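PDB 2ODA: HAD family phosphatase from Pseudomonas syringae pv. tomato, which belongs to a Pseudomonas-specific subfamily of the haloacid dehalogenase superfamily and is probably a phosphatase-like enzyme, though its exact biochemical function remains uncertain. Local coordinates for residues B[56-61]-B[85-90]; B[116-121]-B[165-170]; B[127-132]-B[180-185]. All coordinates share one frame; numbering follows the deposited sequence.

Contact 1 (B[56-61]-B[85-90])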
ATOM      1  N   ALA B  56      -5.828   5.457 -13.353  1.00  6.33           N
ATOM      2  CA  ALA B  56      -4.512   5.889 -13.805  1.00  7.55           C
ATOM      3  C   ALA B  56      -3.893   4.749 -14.592  1.00  6.93           C
ATOM      4  O   ALA B  56      -4.195   3.578 -14.308  1.00  6.98           O
ATOM      5  CB  ALA B  56      -3.607   6.180 -12.617  1.00  7.62           C
ATOM      6  N   TRP B  57      -3.002   5.081 -15.529  1.00  6.32           N
ATOM      7  CA  TRP B  57      -2.222   4.042 -16.210  1.00  6.83           C
ATOM      8  C   TRP B  57      -0.793   3.984 -15.713  1.00  7.22           C
ATOM      9  O   TRP B  57      -0.222   4.996 -15.272  1.00  7.63           O
ATOM     10  CB  TRP B  57      -2.244   4.194 -17.739  1.00  6.63           C
ATOM     11  CG  TRP B  57      -1.590   5.449 -18.282  1.00  5.37           C
ATOM     12  CD1 TRP B  57      -2.221   6.620 -18.635  1.00  7.46           C
ATOM     13  CD2 TRP B  57      -0.202   5.630 -18.584  1.00  4.68           C
ATOM     14  NE1 TRP B  57      -1.299   7.522 -19.117  1.00  7.35           N
ATOM     15  CE2 TRP B  57      -0.054   6.937 -19.111  1.00  6.63           C
ATOM     16  CE3 TRP B  57       0.937   4.819 -18.439  1.00  6.84           C
ATOM     17  CZ2 TRP B  57       1.192   7.459 -19.504  1.00  8.12           C
ATOM     18  CZ3 TRP B  57       2.188   5.340 -18.822  1.00  7.66           C
ATOM     19  CH2 TRP B  57       2.302   6.652 -19.348  1.00  6.28           C
ATOM     20  N   ILE B  58      -0.229   2.780 -15.794  1.00  7.00           N
ATOM     21  CA  ILE B  58       1.134   2.516 -15.350  1.00  6.80           C
ATOM     22  C   ILE B  58       1.896   1.862 -16.482  1.00  6.74           C
ATOM     23  O   ILE B  58       1.390   0.941 -17.120  1.00  7.20           O
ATOM     24  CB  ILE B  58       1.132   1.532 -14.157  1.00  6.38           C
ATOM     25  CG1 ILE B  58       0.470   2.197 -12.954  1.00  6.37           C
ATOM     26  CG2 ILE B  58       2.555   1.050 -13.834  1.00  7.42           C
ATOM     27  CD1 ILE B  58       0.256   1.249 -11.782  1.00  6.85           C
ATOM     28  N   ASP B  59       3.121   2.310 -16.715  1.00  7.61           N
ATOM     29  CA  ASP B  59       4.010   1.560 -17.608  1.00  7.91           C
ATOM     30  C   ASP B  59       5.483   1.745 -17.232  1.00  8.32           C
ATOM     31  O   ASP B  59       5.811   2.470 -16.273  1.00  8.64           O
ATOM     32  CB  ASP B  59       3.726   1.900 -19.077  1.00  7.44           C
ATOM     33  CG  ASP B  59       3.884   0.680 -19.989  1.00  9.88           C
ATOM     34  OD1 ASP B  59       5.013   0.163 -20.106  1.00 11.34           O
ATOM     35  OD2 ASP B  59       2.891   0.234 -20.585  1.00 10.79           O
ATOM     36  N   GLU B  60       6.366   1.052 -17.947  1.00  8.08           N
ATOM     37  CA  GLU B  60       7.808   1.191 -17.708  1.00  8.29           C
ATOM     38  C   GLU B  60       8.539   1.568 -18.997  1.00  8.81           C
ATOM     39  O   GLU B  60       9.743   1.850 -18.979  1.00  8.27           O
ATOM     40  CB  GLU B  60       8.381  -0.099 -17.117  1.00  8.14           C
ATOM     41  CG  GLU B  60       8.239  -1.314 -18.035  1.00  7.81           C
ATOM     42  CD  GLU B  60       8.986  -2.551 -17.566  1.00  9.57           C
ATOM     43  OE1 GLU B  60       9.545  -2.552 -16.444  1.00 11.31           O
ATOM     44  OE2 GLU B  60       9.005  -3.538 -18.335  1.00 11.14           O
ATOM     45  N   LEU B  61       7.816   1.598 -20.114  1.00  8.29           N
ATOM     46  CA  LEU B  61       8.437   1.983 -21.386  1.00  8.07           C
ATOM     47  C   LEU B  61       9.023   3.379 -21.281  1.00  7.96           C
ATOM     48  O   LEU B  61       8.531   4.186 -20.489  1.00  7.76           O
ATOM     49  CB  LEU B  61       7.423   1.940 -22.540  1.00  7.98           C
ATOM     50  CG  LEU B  61       6.880   0.577 -22.970  1.00  6.96           C
ATOM     51  CD1 LEU B  61       5.554   0.766 -23.681  1.00  7.89           C
ATOM     52  CD2 LEU B  61       7.844  -0.162 -23.861  1.00 10.21           C
ATOM     53  N   ALA B  85      12.136   2.776  -7.997  1.00 12.25           N
ATOM     54  CA  ALA B  85      12.344   1.331  -7.913  1.00 11.86           C
ATOM     55  C   ALA B  85      11.256   0.668  -8.769  1.00 11.71           C
ATOM     56  O   ALA B  85      10.063   0.843  -8.495  1.00 10.74           O
ATOM     57  CB  ALA B  85      12.252   0.848  -6.450  1.00 12.13           C
ATOM     58  N   GLY B  86      11.684  -0.050  -9.805  1.00 10.74           N
ATOM     59  CA  GLY B  86      10.777  -0.611 -10.821  1.00 10.77           C
ATOM     60  C   GLY B  86      10.131  -1.914 -10.414  1.00 10.26           C
ATOM     61  O   GLY B  86      10.401  -2.425  -9.335  1.00 10.41           O
ATOM     62  N   TRP B  87       9.286  -2.460 -11.286  1.00  9.24           N
ATOM     63  CA  TRP B  87       8.602  -3.712 -11.020  1.00  8.91           C
ATOM     64  C   TRP B  87       9.628  -4.825 -10.720  1.00  8.69           C
ATOM     65  O   TRP B  87      10.711  -4.823 -11.287  1.00  8.57           O
ATOM     66  CB  TRP B  87       7.760  -4.107 -12.235  1.00  7.90           C
ATOM     67  CG  TRP B  87       6.936  -2.994 -12.845  1.00  9.32           C
ATOM     68  CD1 TRP B  87       6.544  -1.824 -12.259  1.00  8.01           C
ATOM     69  CD2 TRP B  87       6.381  -2.984 -14.160  1.00  7.91           C
ATOM     70  NE1 TRP B  87       5.798  -1.072 -13.136  1.00  8.01           N
ATOM     71  CE2 TRP B  87       5.689  -1.763 -14.314  1.00  7.44           C
ATOM     72  CE3 TRP B  87       6.400  -3.896 -15.225  1.00  8.18           C
ATOM     73  CZ2 TRP B  87       5.033  -1.415 -15.499  1.00  8.63           C
ATOM     74  CZ3 TRP B  87       5.732  -3.553 -16.396  1.00  7.47           C
ATOM     75  CH2 TRP B  87       5.066  -2.321 -16.525  1.00  8.34           C
ATOM     76  N   PRO B  88       9.291  -5.794  -9.860  1.00  8.79           N
ATOM     77  CA  PRO B  88       8.038  -6.038  -9.159  1.00  9.10           C
ATOM     78  C   PRO B  88       7.874  -5.319  -7.808  1.00  9.16           C
ATOM     79  O   PRO B  88       6.946  -5.668  -7.077  1.00  8.53           O
ATOM     80  CB  PRO B  88       8.072  -7.550  -8.926  1.00  8.91           C
ATOM     81  CG  PRO B  88       9.520  -7.871  -8.717  1.00  9.59           C
ATOM     82  CD  PRO B  88      10.297  -6.827  -9.536  1.00  8.46           C
ATOM     83  N   GLN B  89       8.728  -4.335  -7.491  1.00  8.50           N
ATOM     84  CA  GLN B  89       8.539  -3.509  -6.284  1.00  9.29           C
ATOM     85  C   GLN B  89       7.142  -2.841  -6.301  1.00  9.11           C
ATOM     86  O   GLN B  89       6.627  -2.488  -7.384  1.00  8.45           O
ATOM     87  CB  GLN B  89       9.633  -2.427  -6.139  1.00  9.56           C
ATOM     88  CG  GLN B  89      11.043  -2.939  -5.832  1.00 11.97           C
ATOM     89  CD  GLN B  89      11.108  -3.726  -4.543  1.00 15.05           C
ATOM     90  OE1 GLN B  89      11.034  -4.953  -4.555  1.00 15.13           O
ATOM     91  NE2 GLN B  89      11.245  -3.023  -3.419  1.00 17.51           N
ATOM     92  N   PRO B  90       6.498  -2.724  -5.118  1.00  8.43           N
ATOM     93  CA  PRO B  90       5.123  -2.177  -5.038  1.00  8.39           C
ATOM     94  C   PRO B  90       5.003  -0.690  -5.429  1.00  8.35           C
ATOM     95  O   PRO B  90       3.883  -0.198  -5.695  1.00  7.94           O
ATOM     96  CB  PRO B  90       4.765  -2.335  -3.541  1.00  8.27           C
ATOM     97  CG  PRO B  90       6.136  -2.384  -2.834  1.00  9.38           C
ATOM     98  CD  PRO B  90       6.995  -3.163  -3.801  1.00  8.36           C
TER
HETATM   99  O   HOH W   1       5.925   1.862 -13.561  1.00  8.40           O
HETATM  100  O   HOH W   2       9.703  -1.245 -13.962  1.00  8.74           O
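Glu60 lies flat over one face of the Trp87 indole, its carboxylate stacked on the ring with the two planes 7° apart. Aliphatic and polar parts of the side chain share the work: CG of Glu60 stands 3.9 Å from the centroid of the six-membered ring in a CH-pi contact, and Glu60 CD comes to 3.6 Å from Trp87 CZ3. The chain is extended beyond CG, which at chi1 62° sits between the backbone N and carbonyl carbon, and this carries it out over the indole. The six-membered ring is packed tightly here as well: Trp87 CZ2 approaches Asp59 C to 3.6 Å and, obliquely, the CG2 branch of buried Ile58 at 3.9 Å. An Asx turn shapes this backbone: Asp59 OD1 accepts from the N of both Glu60 and Leu61.

The polar links are looser and run through water. One water accepts from Trp87 NE1 and donates to Asp59 O; a second, 2.8 Å from Glu60 OE1 and over the same face of the indole, accepts from Trp87 N. No direct hydrogen bond joins the segments. The other carboxylate oxygen, Glu60 OE2, forms a salt bridge with Arg116, which probably helps to hold the acid flat on the indole.

The contact lies at the C-terminal end of strand 55-58 in the Rossmann-like HAD sheet. Asp59 OD2 accepts from Ser14 N at helix 13-17, while Trp87, in the loop before helix 91-99, packs against Ala92 of that helix and Arg116 and Leu117 of helix 115-123.

Contact 2 (B[116-121]-B[165-170])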
ATOM      1  N   ARG B 116       5.098  -9.086 -14.487  1.00  6.04           N
ATOM      2  CA  ARG B 116       5.936  -8.228 -13.634  1.00  7.10           C
ATOM      3  C   ARG B 116       5.159  -7.085 -12.998  1.00  6.56           C
ATOM      4  O   ARG B 116       5.325  -6.784 -11.803  1.00  7.13           O
ATOM      5  CB  ARG B 116       7.136  -7.694 -14.408  1.00  6.66           C
ATOM      6  CG  ARG B 116       8.200  -8.781 -14.689  1.00  8.38           C
ATOM      7  CD  ARG B 116       9.341  -8.240 -15.564  1.00  9.46           C
ATOM      8  NE  ARG B 116       9.987  -7.073 -14.939  1.00 15.07           N
ATOM      9  CZ  ARG B 116       9.906  -5.849 -15.444  1.00 16.97           C
ATOM     10  NH1 ARG B 116       9.231  -5.670 -16.563  1.00 17.40           N
ATOM     11  NH2 ARG B 116      10.486  -4.811 -14.845  1.00 18.16           N
ATOM     12  N   LEU B 117       4.304  -6.448 -13.786  1.00  6.04           N
ATOM     13  CA  LEU B 117       3.422  -5.437 -13.235  1.00  5.81           C
ATOM     14  C   LEU B 117       2.357  -6.038 -12.322  1.00  5.34           C
ATOM     15  O   LEU B 117       2.074  -5.485 -11.254  1.00  5.55           O
ATOM     16  CB  LEU B 117       2.828  -4.577 -14.354  1.00  4.89           C
ATOM     17  CG  LEU B 117       1.734  -3.581 -13.931  1.00  6.47           C
ATOM     18  CD1 LEU B 117       2.234  -2.546 -12.875  1.00  4.70           C
ATOM     19  CD2 LEU B 117       1.192  -2.879 -15.188  1.00  6.28           C
ATOM     20  N   LEU B 118       1.744  -7.151 -12.727  1.00  4.97           N
ATOM     21  CA  LEU B 118       0.839  -7.867 -11.828  1.00  5.01           C
ATOM     22  C   LEU B 118       1.493  -8.221 -10.500  1.00  5.42           C
ATOM     23  O   LEU B 118       0.874  -8.085  -9.441  1.00  6.05           O
ATOM     24  CB  LEU B 118       0.267  -9.124 -12.495  1.00  4.89           C
ATOM     25  CG  LEU B 118      -0.678  -8.767 -13.654  1.00  4.58           C
ATOM     26  CD1 LEU B 118      -0.846  -9.984 -14.561  1.00  5.96           C
ATOM     27  CD2 LEU B 118      -2.024  -8.252 -13.101  1.00  3.25           C
ATOM     28  N   GLN B 119       2.731  -8.691 -10.548  1.00  6.18           N
ATOM     29  CA  GLN B 119       3.500  -8.955  -9.324  1.00  6.19           C
ATOM     30  C   GLN B 119       3.666  -7.698  -8.457  1.00  5.61           C
ATOM     31  O   GLN B 119       3.581  -7.769  -7.225  1.00  5.77           O
ATOM     32  CB  GLN B 119       4.864  -9.565  -9.666  1.00  6.06           C
ATOM     33  CG  GLN B 119       5.630 -10.110  -8.414  1.00  7.20           C
ATOM     34  CD  GLN B 119       4.898 -11.263  -7.748  1.00  9.32           C
ATOM     35  OE1 GLN B 119       4.772 -12.334  -8.320  1.00 11.14           O
ATOM     36  NE2 GLN B 119       4.398 -11.043  -6.545  1.00  9.25           N
ATOM     37  N   SER B 120       3.933  -6.558  -9.095  1.00  5.31           N
ATOM     38  CA  SER B 120       3.978  -5.280  -8.364  1.00  5.95           C
ATOM     39  C   SER B 120       2.636  -5.045  -7.641  1.00  5.93           C
ATOM     40  O   SER B 120       2.616  -4.659  -6.479  1.00  5.35           O
ATOM     41  CB  SER B 120       4.313  -4.120  -9.323  1.00  6.44           C
ATOM     42  OG  SER B 120       4.148  -2.858  -8.687  1.00  6.53           O
ATOM     43  N   GLY B 121       1.520  -5.277  -8.336  1.00  5.86           N
ATOM     44  CA  GLY B 121       0.201  -5.044  -7.746  1.00  5.52           C
ATOM     45  C   GLY B 121      -0.066  -5.976  -6.575  1.00  5.77           C
ATOM     46  O   GLY B 121      -0.610  -5.549  -5.546  1.00  6.60           O
ATOM     47  N   TYR B 165      -2.814 -17.078 -13.023  1.00  6.50           N
ATOM     48  CA  TYR B 165      -3.343 -17.609 -11.749  1.00  6.69           C
ATOM     49  C   TYR B 165      -2.207 -18.130 -10.852  1.00  7.50           C
ATOM     50  O   TYR B 165      -2.262 -17.980  -9.621  1.00  6.69           O
ATOM     51  CB  TYR B 165      -4.383 -18.700 -11.984  1.00  6.96           C
ATOM     52  CG  TYR B 165      -5.755 -18.160 -12.301  1.00  7.44           C
ATOM     53  CD1 TYR B 165      -6.354 -17.203 -11.467  1.00  4.43           C
ATOM     54  CD2 TYR B 165      -6.470 -18.619 -13.419  1.00  6.53           C
ATOM     55  CE1 TYR B 165      -7.587 -16.703 -11.734  1.00  6.92           C
ATOM     56  CE2 TYR B 165      -7.730 -18.112 -13.705  1.00  8.76           C
ATOM     57  CZ  TYR B 165      -8.291 -17.171 -12.839  1.00  6.28           C
ATOM     58  OH  TYR B 165      -9.546 -16.670 -13.082  1.00  8.46           O
ATOM     59  N   SER B 166      -1.177 -18.715 -11.474  1.00  7.68           N
ATOM     60  CA  SER B 166      -0.020 -19.210 -10.732  1.00  9.60           C
ATOM     61  C   SER B 166       0.703 -18.107  -9.975  1.00  9.45           C
ATOM     62  O   SER B 166       1.211 -18.345  -8.880  1.00  9.12           O
ATOM     63  CB  SER B 166       0.975 -19.919 -11.648  1.00 10.08           C
ATOM     64  OG  SER B 166       0.400 -21.151 -12.068  1.00 15.65           O
ATOM     65  N   LEU B 167       0.753 -16.911 -10.560  1.00 10.02           N
ATOM     66  CA  LEU B 167       1.324 -15.723  -9.893  1.00 10.95           C
ATOM     67  C   LEU B 167       0.578 -15.356  -8.621  1.00 10.71           C
ATOM     68  O   LEU B 167       1.155 -14.779  -7.703  1.00 10.47           O
ATOM     69  CB  LEU B 167       1.248 -14.513 -10.806  1.00 11.78           C
ATOM     70  CG  LEU B 167       2.223 -14.253 -11.905  1.00 14.56           C
ATOM     71  CD1 LEU B 167       1.809 -12.921 -12.486  1.00 16.51           C
ATOM     72  CD2 LEU B 167       3.692 -14.193 -11.361  1.00 14.40           C
ATOM     73  N   GLY B 168      -0.715 -15.674  -8.592  1.00 10.21           N
ATOM     74  CA  GLY B 168      -1.596 -15.331  -7.484  1.00  8.55           C
ATOM     75  C   GLY B 168      -2.646 -14.304  -7.883  1.00  7.50           C
ATOM     76  O   GLY B 168      -3.311 -13.737  -7.032  1.00  7.67           O
ATOM     77  N   VAL B 169      -2.783 -14.041  -9.180  1.00  7.71           N
ATOM     78  CA  VAL B 169      -3.791 -13.086  -9.675  1.00  7.45           C
ATOM     79  C   VAL B 169      -5.200 -13.554  -9.288  1.00  7.84           C
ATOM     80  O   VAL B 169      -5.474 -14.754  -9.266  1.00  8.35           O
ATOM     81  CB  VAL B 169      -3.654 -12.922 -11.206  1.00  7.85           C
ATOM     82  CG1 VAL B 169      -4.836 -12.173 -11.835  1.00  9.36           C
ATOM     83  CG2 VAL B 169      -2.327 -12.270 -11.550  1.00  8.18           C
ATOM     84  N   HIS B 170      -6.096 -12.599  -9.013  1.00  7.76           N
ATOM     85  CA  HIS B 170      -7.390 -12.884  -8.418  1.00  6.76           C
ATOM     86  C   HIS B 170      -8.481 -13.337  -9.404  1.00  7.46           C
ATOM     87  O   HIS B 170      -9.355 -14.151  -9.054  1.00  6.85           O
ATOM     88  CB  HIS B 170      -7.832 -11.653  -7.622  1.00  7.50           C
ATOM     89  CG  HIS B 170      -6.929 -11.350  -6.467  1.00  6.16           C
ATOM     90  ND1 HIS B 170      -5.946 -10.387  -6.522  1.00  7.71           N
ATOM     91  CD2 HIS B 170      -6.814 -11.940  -5.254  1.00  7.57           C
ATOM     92  CE1 HIS B 170      -5.289 -10.366  -5.373  1.00  7.70           C
ATOM     93  NE2 HIS B 170      -5.796 -11.301  -4.586  1.00  7.31           N
TER
HETATM   94  O   HOH W   3       3.830 -14.689  -7.310  1.00 13.65           O
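Leu118, on helix 115-123, meets Leu167 and Val169 where helix 150-167 ends in a Schellman motif, within the alpha/beta Rossmann-like fold of the HAD superfamily. Gly168 is the first residue to leave the helix, with positive phi (112°), and one of the two bonds back into the last turn that mark the motif runs from its N to Tyr165 O. The turn sets Leu167 just before the glycine and Val169 just after it, so that residues flanking the glycine both reach the same leucine.

The apolar part consists of methyl and methylene contacts. Leu118 CB lies 4.1 Å from Leu167 CD1, while the branch end Leu118 CD1 is the same 4.1 Å from Val169 CG2. That valine methyl also approaches Leu118 CB, so it rests alongside the leucine stem as well as near its end; the two side chains run obliquely to each other. At these separations the fit is ordinary van der Waals packing. Thr128 of strand 127-131 touches both Leu118 and Val169, bringing this cluster onto the sheet.

The polar part belongs to Gln119. Its CG is turned away from the backbone N (chi1 -170°), and the bend at chi2, 64°, carries the amide across to the second segment, where OE1 comes to 3.7 Å from Leu167 CD2. This is a contact of an amide oxygen with a methyl. The other amide atom, NE2, donates to Asn123 OD1 one turn further along the same helix, which should help to fix the rotation of the amide.

Water supplies the polar link between the segments, donating to Gln119 OE1 and also to Leu167 O, with both oxygens 2.7 Å from the water oxygen.

Contact 3 (B[127-132]-B[180-185])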
ATOM      1  N   TRP B 127      -6.018  -5.881  -5.284  1.00  5.74           N
ATOM      2  CA  TRP B 127      -6.721  -6.860  -6.104  1.00  5.81           C
ATOM      3  C   TRP B 127      -6.099  -6.800  -7.497  1.00  5.20           C
ATOM      4  O   TRP B 127      -5.670  -5.735  -7.955  1.00  5.51           O
ATOM      5  CB  TRP B 127      -8.219  -6.521  -6.210  1.00  5.74           C
ATOM      6  CG  TRP B 127      -9.002  -6.852  -4.953  1.00  5.18           C
ATOM      7  CD1 TRP B 127      -9.333  -5.997  -3.929  1.00  7.73           C
ATOM      8  CD2 TRP B 127      -9.547  -8.123  -4.613  1.00  4.49           C
ATOM      9  NE1 TRP B 127     -10.063  -6.674  -2.961  1.00  6.19           N
ATOM     10  CE2 TRP B 127     -10.198  -7.983  -3.355  1.00  7.33           C
ATOM     11  CE3 TRP B 127      -9.538  -9.379  -5.240  1.00  5.54           C
ATOM     12  CZ2 TRP B 127     -10.828  -9.060  -2.712  1.00  7.25           C
ATOM     13  CZ3 TRP B 127     -10.174 -10.453  -4.605  1.00  6.80           C
ATOM     14  CH2 TRP B 127     -10.817 -10.278  -3.351  1.00  6.89           C
ATOM     15  N   THR B 128      -6.058  -7.945  -8.173  1.00  5.59           N
ATOM     16  CA  THR B 128      -5.492  -8.009  -9.539  1.00  5.31           C
ATOM     17  C   THR B 128      -6.399  -8.723 -10.533  1.00  5.19           C
ATOM     18  O   THR B 128      -7.005  -9.736 -10.208  1.00  5.71           O
ATOM     19  CB  THR B 128      -4.085  -8.699  -9.574  1.00  5.45           C
ATOM     20  OG1 THR B 128      -4.176 -10.029  -9.056  1.00  4.65           O
ATOM     21  CG2 THR B 128      -3.088  -7.931  -8.721  1.00  5.22           C
ATOM     22  N   ILE B 129      -6.478  -8.179 -11.745  1.00  4.90           N
ATOM     23  CA  ILE B 129      -7.191  -8.802 -12.849  1.00  5.29           C
ATOM     24  C   ILE B 129      -6.158  -8.972 -13.953  1.00  5.47           C
ATOM     25  O   ILE B 129      -5.495  -8.004 -14.327  1.00  6.35           O
ATOM     26  CB  ILE B 129      -8.383  -7.924 -13.365  1.00  4.47           C
ATOM     27  CG1 ILE B 129      -9.425  -7.761 -12.243  1.00  6.12           C
ATOM     28  CG2 ILE B 129      -8.975  -8.505 -14.712  1.00  4.62           C
ATOM     29  CD1 ILE B 129     -10.533  -6.659 -12.481  1.00  6.10           C
ATOM     30  N   GLY B 130      -6.010 -10.204 -14.428  1.00  5.85           N
ATOM     31  CA  GLY B 130      -5.105 -10.538 -15.514  1.00  5.49           C
ATOM     32  C   GLY B 130      -5.839 -10.612 -16.841  1.00  5.71           C
ATOM     33  O   GLY B 130      -7.037 -10.927 -16.895  1.00  5.38           O
ATOM     34  N   LEU B 131      -5.114 -10.302 -17.912  1.00  6.12           N
ATOM     35  CA  LEU B 131      -5.673 -10.281 -19.259  1.00  6.70           C
ATOM     36  C   LEU B 131      -5.060 -11.388 -20.117  1.00  6.98           C
ATOM     37  O   LEU B 131      -3.849 -11.456 -20.275  1.00  6.86           O
ATOM     38  CB  LEU B 131      -5.474  -8.887 -19.904  1.00  6.79           C
ATOM     39  CG  LEU B 131      -6.246  -7.704 -19.285  1.00  6.95           C
ATOM     40  CD1 LEU B 131      -5.901  -6.371 -19.977  1.00  7.08           C
ATOM     41  CD2 LEU B 131      -7.762  -7.923 -19.321  1.00  7.13           C
ATOM     42  N   ALA B 132      -5.913 -12.244 -20.682  1.00  6.75           N
ATOM     43  CA  ALA B 132      -5.429 -13.503 -21.289  1.00  7.36           C
ATOM     44  C   ALA B 132      -5.019 -13.418 -22.770  1.00  7.16           C
ATOM     45  O   ALA B 132      -4.437 -14.361 -23.305  1.00  8.26           O
ATOM     46  CB  ALA B 132      -6.465 -14.585 -21.102  1.00  7.12           C
ATOM     47  N   GLU B 180     -16.305  -5.165 -16.626  1.00  8.95           N
ATOM     48  CA  GLU B 180     -17.430  -4.779 -15.766  1.00  9.31           C
ATOM     49  C   GLU B 180     -17.940  -5.963 -14.952  1.00  8.88           C
ATOM     50  O   GLU B 180     -18.069  -5.878 -13.718  1.00  8.59           O
ATOM     51  CB  GLU B 180     -18.546  -4.153 -16.628  1.00 10.84           C
ATOM     52  CG  GLU B 180     -19.542  -3.266 -15.903  1.00 14.91           C
ATOM     53  CD  GLU B 180     -20.008  -2.056 -16.752  1.00 18.79           C
ATOM     54  OE1 GLU B 180     -20.427  -1.070 -16.141  1.00 22.51           O
ATOM     55  OE2 GLU B 180     -19.934  -2.073 -18.010  1.00 21.25           O
ATOM     56  N   SER B 181     -18.187  -7.078 -15.633  1.00  8.80           N
ATOM     57  CA  SER B 181     -18.621  -8.320 -15.001  1.00  8.76           C
ATOM     58  C   SER B 181     -17.564  -8.892 -14.062  1.00  8.23           C
ATOM     59  O   SER B 181     -17.888  -9.447 -13.019  1.00  6.82           O
ATOM     60  CB  SER B 181     -18.917  -9.367 -16.068  1.00  9.25           C
ATOM     61  OG  SER B 181     -20.102  -9.018 -16.727  1.00 13.05           O
ATOM     62  N   CYS B 182     -16.299  -8.751 -14.444  1.00  7.45           N
ATOM     63  CA  CYS B 182     -15.202  -9.238 -13.604  1.00  7.80           C
ATOM     64  C   CYS B 182     -15.163  -8.486 -12.268  1.00  7.51           C
ATOM     65  O   CYS B 182     -15.089  -9.111 -11.180  1.00  7.77           O
ATOM     66  CB  CYS B 182     -13.875  -9.066 -14.365  1.00  7.62           C
ATOM     67  SG  CYS B 182     -12.437  -9.586 -13.478  1.00  8.37           S
ATOM     68  N   LEU B 183     -15.242  -7.155 -12.356  1.00  7.22           N
ATOM     69  CA  LEU B 183     -15.306  -6.288 -11.167  1.00  7.40           C
ATOM     70  C   LEU B 183     -16.511  -6.602 -10.307  1.00  7.56           C
ATOM     71  O   LEU B 183     -16.382  -6.659  -9.091  1.00  7.72           O
ATOM     72  CB  LEU B 183     -15.289  -4.802 -11.540  1.00  7.60           C
ATOM     73  CG  LEU B 183     -13.971  -4.246 -12.109  1.00  7.46           C
ATOM     74  CD1 LEU B 183     -14.198  -2.873 -12.743  1.00 10.41           C
ATOM     75  CD2 LEU B 183     -12.910  -4.155 -11.018  1.00  8.62           C
ATOM     76  N   ALA B 184     -17.674  -6.818 -10.927  1.00  7.90           N
ATOM     77  CA  ALA B 184     -18.891  -7.144 -10.156  1.00  8.41           C
ATOM     78  C   ALA B 184     -18.701  -8.427  -9.346  1.00  8.70           C
ATOM     79  O   ALA B 184     -19.144  -8.517  -8.190  1.00  8.61           O
ATOM     80  CB  ALA B 184     -20.134  -7.237 -11.080  1.00  8.48           C
ATOM     81  N   ASP B 185     -18.018  -9.415  -9.932  1.00  8.04           N
ATOM     82  CA  ASP B 185     -17.787 -10.676  -9.212  1.00  8.06           C
ATOM     83  C   ASP B 185     -16.757 -10.507  -8.083  1.00  7.94           C
ATOM     84  O   ASP B 185     -16.888 -11.125  -7.025  1.00  8.28           O
ATOM     85  CB  ASP B 185     -17.415 -11.812 -10.177  1.00  7.96           C
ATOM     86  CG  ASP B 185     -17.881 -13.162  -9.677  1.00 11.50           C
ATOM     87  OD1 ASP B 185     -19.089 -13.282  -9.332  1.00 12.36           O
ATOM     88  OD2 ASP B 185     -17.031 -14.069  -9.570  1.00 11.63           O
TER
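Strand 127-131 and helix 179-191 approach to 8.1 Å between the CA atoms of Ile129 and Cys182, the usual layering of a helix on the parallel sheet in this Rossmann-like HAD fold. No hydrogen bond joins the two segments; the buried contact is made by side chains.

Ile129 points from the strand toward the helix and meets Cys182 with its whole branched end. The thiol sulfur sits against three of its carbons, with Cys182 SG 3.7 Å from Ile129 CG1 and slightly farther from CG2. Cys182 reaches them because SG is anti to the backbone N (chi1 179°), beside the carbonyl carbon, which turns the sulfur onto the isoleucine. The next helical residue approaches differently: the Leu183 side chain crosses that of Ile129 at about a right angle and touches it through one methyl.

Neighbours extend the apolar layer. Val109 and Ile111 of strand 109-112, Ile173 of strand 171-173 and Leu179 of helix 179-191 pack on Ile129, and Ile173 also touches Cys182. The delta methyl of the isoleucine is thus shared by two consecutive helix residues, with Ile129 CD1 3.6 Å from Cys182 SG and 3.7 Å from Leu183 CD2.

Contact 3 is the core contact, with all its touching residues buried and its chemistry wholly apolar. Contacts 1 and 2 are partly buried, contact 1 being nearer the surface through its exposed glutamate; it adds two water bridges to its packing and contact 2 one. Contacts 1 and 3 reach the same parallel sheet but lie on opposite sides of the chain's centre, about 19 Å apart between centres. Helix 115-123 connects contacts 1 and 2: besides the arginine of contact 1's salt bridge, Ser120 OG pairs with Gln89 O and Gln119 packs on Pro88. Contacts 2 and 3 meet at strand 127-131, where His170 ND1 and Thr128 N are hydrogen-bonded, and their segments alternate along the chain.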